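Local atomic coordinates of Slr0280 protein (Synechocystis sp., PDB entry 5H3K), a protein that is of unknown function but contains a phosphodiester glycosidase (NAGPA-type) region, consistent with action on sugar phosphodiesters. Residues P316-G321 and W419-I424; Y415-G420 and M454-D459. All blocks are in the same frame, centred on the assembly; numbering follows the deposited sequence.

The two interactions share Trp419 and Gly420, and their centres lie about 8 Å apart. Both are partly buried, with an exposed proline or serine at the margin. Interaction 1 sits about 21 Å from the centre of the chain and joins loops belonging to different sheets through one direct backbone hydrogen bond, burying 198 Å². Interaction 2, about 28 Å out, has no direct hydrogen bond between its segments; it buries 247 Å², Ile456 contributing the largest share, with a water bridging two carbonyls. Strands 422-423 and 454-455 form one small antiparallel sheet, so 419-424 and 454-459 also meet directly, as in the probable bond Pro421 O to Ile456 N.

Interaction 1 (P316-G321 and W419-I424); sequences PTMAQG and WGPSYI
A loop-to-loop contact, pinned by one backbone hydrogen bond from Ala319 to Trp419 and supplemented by apolar atoms, ties a loop of one sheet to the loop entering another. The loop 316-321 connects strands 307-313 and 323-324 of a curled antiparallel sheet, whereas 419-424 includes strand 422-423, one half of a two-stranded antiparallel sheet. The evidence for the pin is geometric: Ala319 N donates to Trp419 O at 3.0 Å with a nearly straight N-H...O angle of 165°. The donor nevertheless stands 52° out of the carbonyl plane, so it does not use a lone-pair direction. A water also donates to Trp419 O, although its spacing is short enough to be treated with caution, and it accepts a weak bond from Gln320 N.

The same alanine meets the indole obliquely. Its CB lies 3.5 Å from Trp419 CE3, with Trp419 CZ3 and CD2 somewhat farther off. Trp419 CB itself points away from the loop; it is the first torsion (chi1 -178°), setting CG opposite the backbone N and beside the carbonyl carbon, that places the six-membered ring alongside Ala319. Leu349 and Pro350 of strand 349-350 add to this apolar patch, and Gln320 NE2 is bonded to Asn347 O.

Met318 CB packs 3.8 Å from Gly420 CA. At the backbone angles of Gly420 any side chain would press on the preceding carbonyl O and on Pro421 CD, so the close approach is made to a bare backbone. The extended methionine chain leads outward, its SD passing Pro421 CD at 4.4 Å. Within 419-424 the indole has a further neighbour: Ser422 O lies in the ring plane at its edge, 3.3 Å from Trp419 CD1.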
loop_
_atom_site.group_PDB
_atom_site.type_symbol
_atom_site.label_atom_id
_atom_site.label_comp_id
_atom_site.label_asym_id
_atom_site.label_seq_id
_atom_site.Cartn_x
_atom_site.Cartn_y
_atom_site.Cartn_z
ATOM N N PRO A 316 -4.134 -13.251 -5.164
ATOM C CA PRO A 316 -2.741 -13.699 -5.150
ATOM C C PRO A 316 -2.377 -14.609 -6.319
ATOM O O PRO A 316 -1.197 -14.745 -6.618
ATOM C CB PRO A 316 -2.625 -14.445 -3.817
ATOM C CG PRO A 316 -3.732 -13.889 -2.975
ATOM C CD PRO A 316 -4.852 -13.639 -3.939
ATOM N N THR A 317 -3.364 -15.225 -6.970
ATOM C CA THR A 317 -3.067 -16.160 -8.051
ATOM C C THR A 317 -3.792 -15.881 -9.373
ATOM O O THR A 317 -3.783 -16.719 -10.271
ATOM C CB THR A 317 -3.343 -17.633 -7.629
ATOM O OG1 THR A 317 -4.741 -17.809 -7.416
ATOM C CG2 THR A 317 -2.591 -17.973 -6.349
ATOM N N MET A 318 -4.436 -14.726 -9.504
ATOM C CA MET A 318 -4.907 -14.325 -10.823
ATOM C C MET A 318 -4.859 -12.810 -11.025
ATOM O O MET A 318 -4.670 -12.040 -10.062
ATOM C CB MET A 318 -6.297 -14.904 -11.146
ATOM C CG MET A 318 -7.454 -14.241 -10.458
ATOM S SD MET A 318 -9.031 -14.919 -11.042
ATOM C CE MET A 318 -10.195 -13.985 -10.064
ATOM N N ALA A 319 -5.028 -12.394 -12.279
ATOM C CA ALA A 319 -4.906 -10.983 -12.656
ATOM C C ALA A 319 -6.114 -10.130 -12.277
ATOM O O ALA A 319 -5.975 -8.933 -12.013
ATOM C CB ALA A 319 -4.633 -10.855 -14.149
ATOM N N GLN A 320 -7.298 -10.726 -12.267
ATOM C CA GLN A 320 -8.501 -9.966 -11.986
ATOM C C GLN A 320 -8.774 -9.817 -10.492
ATOM O O GLN A 320 -8.851 -10.801 -9.741
ATOM C CB GLN A 320 -9.728 -10.554 -12.696
ATOM C CG GLN A 320 -11.029 -9.804 -12.356
ATOM C CD GLN A 320 -12.199 -10.213 -13.224
ATOM O OE1 GLN A 320 -12.650 -11.358 -13.179
ATOM N NE2 GLN A 320 -12.706 -9.276 -14.017
ATOM N N GLY A 321 -8.954 -8.573 -10.063
ATOM C CA GLY A 321 -9.427 -8.330 -8.718
ATOM C C GLY A 321 -8.890 -7.056 -8.132
ATOM O O GLY A 321 -7.847 -6.576 -8.566
ATOM N N TRP A 419 -2.970 -14.995 -15.981
ATOM C CA TRP A 419 -4.179 -14.184 -16.057
ATOM C C TRP A 419 -5.277 -14.760 -15.174
ATOM O O TRP A 419 -6.026 -14.029 -14.531
ATOM C CB TRP A 419 -4.664 -14.116 -17.507
ATOM C CG TRP A 419 -5.888 -13.270 -17.774
ATOM C CD1 TRP A 419 -7.146 -13.713 -18.078
ATOM C CD2 TRP A 419 -5.950 -11.839 -17.801
ATOM N NE1 TRP A 419 -7.988 -12.645 -18.284
ATOM C CE2 TRP A 419 -7.278 -11.489 -18.130
ATOM C CE3 TRP A 419 -5.012 -10.825 -17.581
ATOM C CZ2 TRP A 419 -7.688 -10.151 -18.238
ATOM C CZ3 TRP A 419 -5.427 -9.500 -17.688
ATOM C CH2 TRP A 419 -6.748 -9.177 -18.013
ATOM N N GLY A 420 -5.365 -16.086 -15.154
ATOM C CA GLY A 420 -6.430 -16.783 -14.461
ATOM C C GLY A 420 -6.803 -18.046 -15.220
ATOM O O GLY A 420 -6.145 -18.408 -16.202
ATOM N N PRO A 421 -7.841 -18.742 -14.747
ATOM C CA PRO A 421 -8.351 -19.956 -15.396
ATOM C C PRO A 421 -9.118 -19.676 -16.686
ATOM O O PRO A 421 -9.232 -20.580 -17.513
ATOM C CB PRO A 421 -9.306 -20.537 -14.338
ATOM C CG PRO A 421 -8.780 -20.015 -13.033
ATOM C CD PRO A 421 -8.339 -18.606 -13.367
ATOM N N SER A 422 -9.622 -18.460 -16.872
ATOM C CA SER A 422 -10.416 -18.175 -18.069
ATOM C C SER A 422 -10.190 -16.790 -18.664
ATOM O O SER A 422 -9.615 -15.907 -18.023
ATOM C CB SER A 422 -11.912 -18.386 -17.786
ATOM O OG SER A 422 -12.485 -17.234 -17.194
ATOM N N TYR A 423 -10.640 -16.614 -19.900
ATOM C CA TYR A 423 -10.623 -15.316 -20.555
ATOM C C TYR A 423 -12.019 -14.955 -21.057
ATOM O O TYR A 423 -12.712 -15.789 -21.641
ATOM C CB TYR A 423 -9.620 -15.306 -21.714
ATOM C CG TYR A 423 -9.723 -14.063 -22.565
ATOM C CD1 TYR A 423 -9.248 -12.839 -22.107
ATOM C CD2 TYR A 423 -10.298 -14.106 -23.830
ATOM C CE1 TYR A 423 -9.353 -11.692 -22.880
ATOM C CE2 TYR A 423 -10.401 -12.966 -24.612
ATOM C CZ TYR A 423 -9.924 -11.760 -24.137
ATOM O OH TYR A 423 -10.033 -10.624 -24.914
ATOM N N ILE A 424 -12.439 -13.720 -20.803
ATOM C CA ILE A 424 -13.694 -13.197 -21.333
ATOM C C ILE A 424 -13.344 -12.074 -22.290
ATOM O O ILE A 424 -12.574 -11.182 -21.923
ATOM C CB ILE A 424 -14.578 -12.628 -20.201
ATOM C CG1 ILE A 424 -14.932 -13.719 -19.196
ATOM C CG2 ILE A 424 -15.829 -11.982 -20.770
ATOM C CD1 ILE A 424 -15.643 -13.207 -17.958
HETATM O O HOH W 1 -8.405 -13.171 -14.232
#

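Interaction 2 (Y415-G420 and M454-D459); sequences YTPAWG and MPIPSD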
loop_
_atom_site.group_PDB
_atom_site.type_symbol
_atom_site.label_atom_id
_atom_site.label_comp_id
_atom_site.label_asym_id
_atom_site.label_seq_id
_atom_site.Cartn_x
_atom_site.Cartn_y
_atom_site.Cartn_z
ATOM N N TYR A 415 -2.714 -14.477 -23.536
ATOM C CA TYR A 415 -3.181 -14.669 -22.172
ATOM C C TYR A 415 -2.717 -16.028 -21.671
ATOM O O TYR A 415 -3.029 -17.059 -22.267
ATOM C CB TYR A 415 -4.701 -14.556 -22.099
ATOM C CG TYR A 415 -5.188 -13.141 -22.291
ATOM C CD1 TYR A 415 -5.213 -12.250 -21.221
ATOM C CD2 TYR A 415 -5.597 -12.682 -23.542
ATOM C CE1 TYR A 415 -5.653 -10.935 -21.388
ATOM C CE2 TYR A 415 -6.038 -11.365 -23.724
ATOM C CZ TYR A 415 -6.061 -10.499 -22.639
ATOM O OH TYR A 415 -6.490 -9.195 -22.817
ATOM N N THR A 416 -1.956 -16.015 -20.580
ATOM C CA THR A 416 -1.352 -17.226 -20.029
ATOM C C THR A 416 -2.085 -17.581 -18.737
ATOM O O THR A 416 -2.976 -16.837 -18.313
ATOM C CB THR A 416 0.149 -17.035 -19.779
ATOM O OG1 THR A 416 0.353 -16.225 -18.608
ATOM C CG2 THR A 416 0.811 -16.396 -20.986
ATOM N N PRO A 417 -1.751 -18.730 -18.120
ATOM C CA PRO A 417 -2.413 -19.046 -16.851
ATOM C C PRO A 417 -2.221 -18.000 -15.748
ATOM O O PRO A 417 -3.026 -17.981 -14.823
ATOM C CB PRO A 417 -1.757 -20.367 -16.445
ATOM C CG PRO A 417 -1.476 -21.033 -17.751
ATOM C CD PRO A 417 -1.057 -19.908 -18.673
ATOM N N ALA A 418 -1.186 -17.163 -15.833
ATOM C CA ALA A 418 -1.050 -16.049 -14.880
ATOM C C ALA A 418 -2.267 -15.112 -14.856
ATOM O O ALA A 418 -2.568 -14.491 -13.829
ATOM C CB ALA A 418 0.235 -15.260 -15.141
ATOM N N TRP A 419 -2.970 -14.995 -15.981
ATOM C CA TRP A 419 -4.179 -14.184 -16.057
ATOM C C TRP A 419 -5.277 -14.760 -15.174
ATOM O O TRP A 419 -6.026 -14.029 -14.531
ATOM C CB TRP A 419 -4.664 -14.116 -17.507
ATOM C CG TRP A 419 -5.888 -13.270 -17.774
ATOM C CD1 TRP A 419 -7.146 -13.713 -18.078
ATOM C CD2 TRP A 419 -5.950 -11.839 -17.801
ATOM N NE1 TRP A 419 -7.988 -12.645 -18.284
ATOM C CE2 TRP A 419 -7.278 -11.489 -18.130
ATOM C CE3 TRP A 419 -5.012 -10.825 -17.581
ATOM C CZ2 TRP A 419 -7.688 -10.151 -18.238
ATOM C CZ3 TRP A 419 -5.427 -9.500 -17.688
ATOM C CH2 TRP A 419 -6.748 -9.177 -18.013
ATOM N N GLY A 420 -5.365 -16.086 -15.154
ATOM C CA GLY A 420 -6.430 -16.783 -14.461
ATOM C C GLY A 420 -6.803 -18.046 -15.220
ATOM O O GLY A 420 -6.145 -18.408 -16.202
ATOM N N MET A 454 -13.626 -18.239 -22.506
ATOM C CA MET A 454 -12.652 -19.251 -22.915
ATOM C C MET A 454 -11.851 -19.690 -21.704
ATOM O O MET A 454 -11.283 -18.850 -21.010
ATOM C CB MET A 454 -11.650 -18.683 -23.935
ATOM C CG MET A 454 -12.122 -18.500 -25.367
ATOM S SD MET A 454 -12.676 -20.035 -26.145
ATOM C CE MET A 454 -11.437 -21.189 -25.581
ATOM N N PRO A 455 -11.780 -21.003 -21.450
ATOM C CA PRO A 455 -10.771 -21.457 -20.495
ATOM C C PRO A 455 -9.373 -21.202 -21.070
ATOM O O PRO A 455 -9.182 -21.305 -22.291
ATOM C CB PRO A 455 -11.014 -22.968 -20.403
ATOM C CG PRO A 455 -12.386 -23.188 -20.988
ATOM C CD PRO A 455 -12.582 -22.110 -21.997
ATOM N N ILE A 456 -8.430 -20.836 -20.209
ATOM C CA ILE A 456 -7.021 -20.779 -20.580
ATOM C C ILE A 456 -6.368 -22.091 -20.147
ATOM O O ILE A 456 -6.378 -22.446 -18.960
ATOM C CB ILE A 456 -6.289 -19.591 -19.903
ATOM C CG1 ILE A 456 -6.960 -18.260 -20.253
ATOM C CG2 ILE A 456 -4.825 -19.588 -20.296
ATOM C CD1 ILE A 456 -6.497 -17.073 -19.369
ATOM N N PRO A 457 -5.801 -22.834 -21.109
ATOM C CA PRO A 457 -5.258 -24.160 -20.774
ATOM C C PRO A 457 -4.095 -24.067 -19.796
ATOM O O PRO A 457 -3.233 -23.198 -19.961
ATOM C CB PRO A 457 -4.759 -24.690 -22.130
ATOM C CG PRO A 457 -5.514 -23.897 -23.154
ATOM C CD PRO A 457 -5.696 -22.538 -22.549
ATOM N N SER A 458 -4.067 -24.940 -18.791
ATOM C CA SER A 458 -3.018 -24.884 -17.773
ATOM C C SER A 458 -1.637 -25.175 -18.346
ATOM O O SER A 458 -0.628 -24.731 -17.797
ATOM C CB SER A 458 -3.320 -25.845 -16.618
ATOM O OG SER A 458 -3.389 -27.183 -17.081
ATOM N N ASP A 459 -1.591 -25.919 -19.449
ATOM C CA ASP A 459 -0.331 -26.249 -20.102
ATOM C C ASP A 459 -0.171 -25.441 -21.384
ATOM O O ASP A 459 0.528 -25.858 -22.306
ATOM C CB ASP A 459 -0.273 -27.744 -20.430
ATOM C CG ASP A 459 -1.405 -28.187 -21.347
ATOM O OD1 ASP A 459 -2.420 -27.456 -21.463
ATOM O OD2 ASP A 459 -1.290 -29.283 -21.941
HETATM O O HOH W 2 -5.286 -21.085 -16.763
#
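Tyr415 begins the contact with Ile456, which packs against a beta turn at 416-419 following strand 411-415; the opposing segment runs out of strand 454-455. Tyr415 O lies 3.7 Å from Ile456 CG2, and Tyr415 CB borders Ile456 CD1. The tyrosine ring turns away to make a T-shaped pair with Trp419: Tyr415 CE1 stands 3.5 Å above the indole plane, over its centre. Its hydroxyl is held elsewhere, by Ser405 O and Arg466.

At Thr416 the turn closes, since Trp419 N donates to Thr416 O at 3.0 Å. Pro417, next along, sets its ring obliquely across Ile456, with Pro417 CD beside Ile456 CG2. Its CG rests against the other backbone, 3.6 Å from Pro457 O and only slightly farther from Ser458 O, making the outer margin of the contact.

Trp419 brings the five-membered part of its indole to the isoleucine, and the two side chains meet at about a right angle. Trp419 CD1 is 3.7 Å from Ile456 CD1, an oblique approach. The isoleucine spans these neighbours because CG2 lies opposite its own backbone N, where it meets Tyr415 O and Pro417 CD, while the other branch runs extended (chi2 167°) and delivers CD1 to the tryptophan. Cutting Ile456 back to an alanine is likely to open a gap between Tyr415, Pro417 and Trp419, with the indole losing the methyl lodged against Trp419 CD1.

Gly420 finishes the walk. Its carbonyl O sits 3.5 Å from Ile456 CD1, yet its polar need is met by water rather than by a direct bond between the segments: one water molecule donates to Gly420 O at 2.9 Å and to Ile456 O at 2.8 Å.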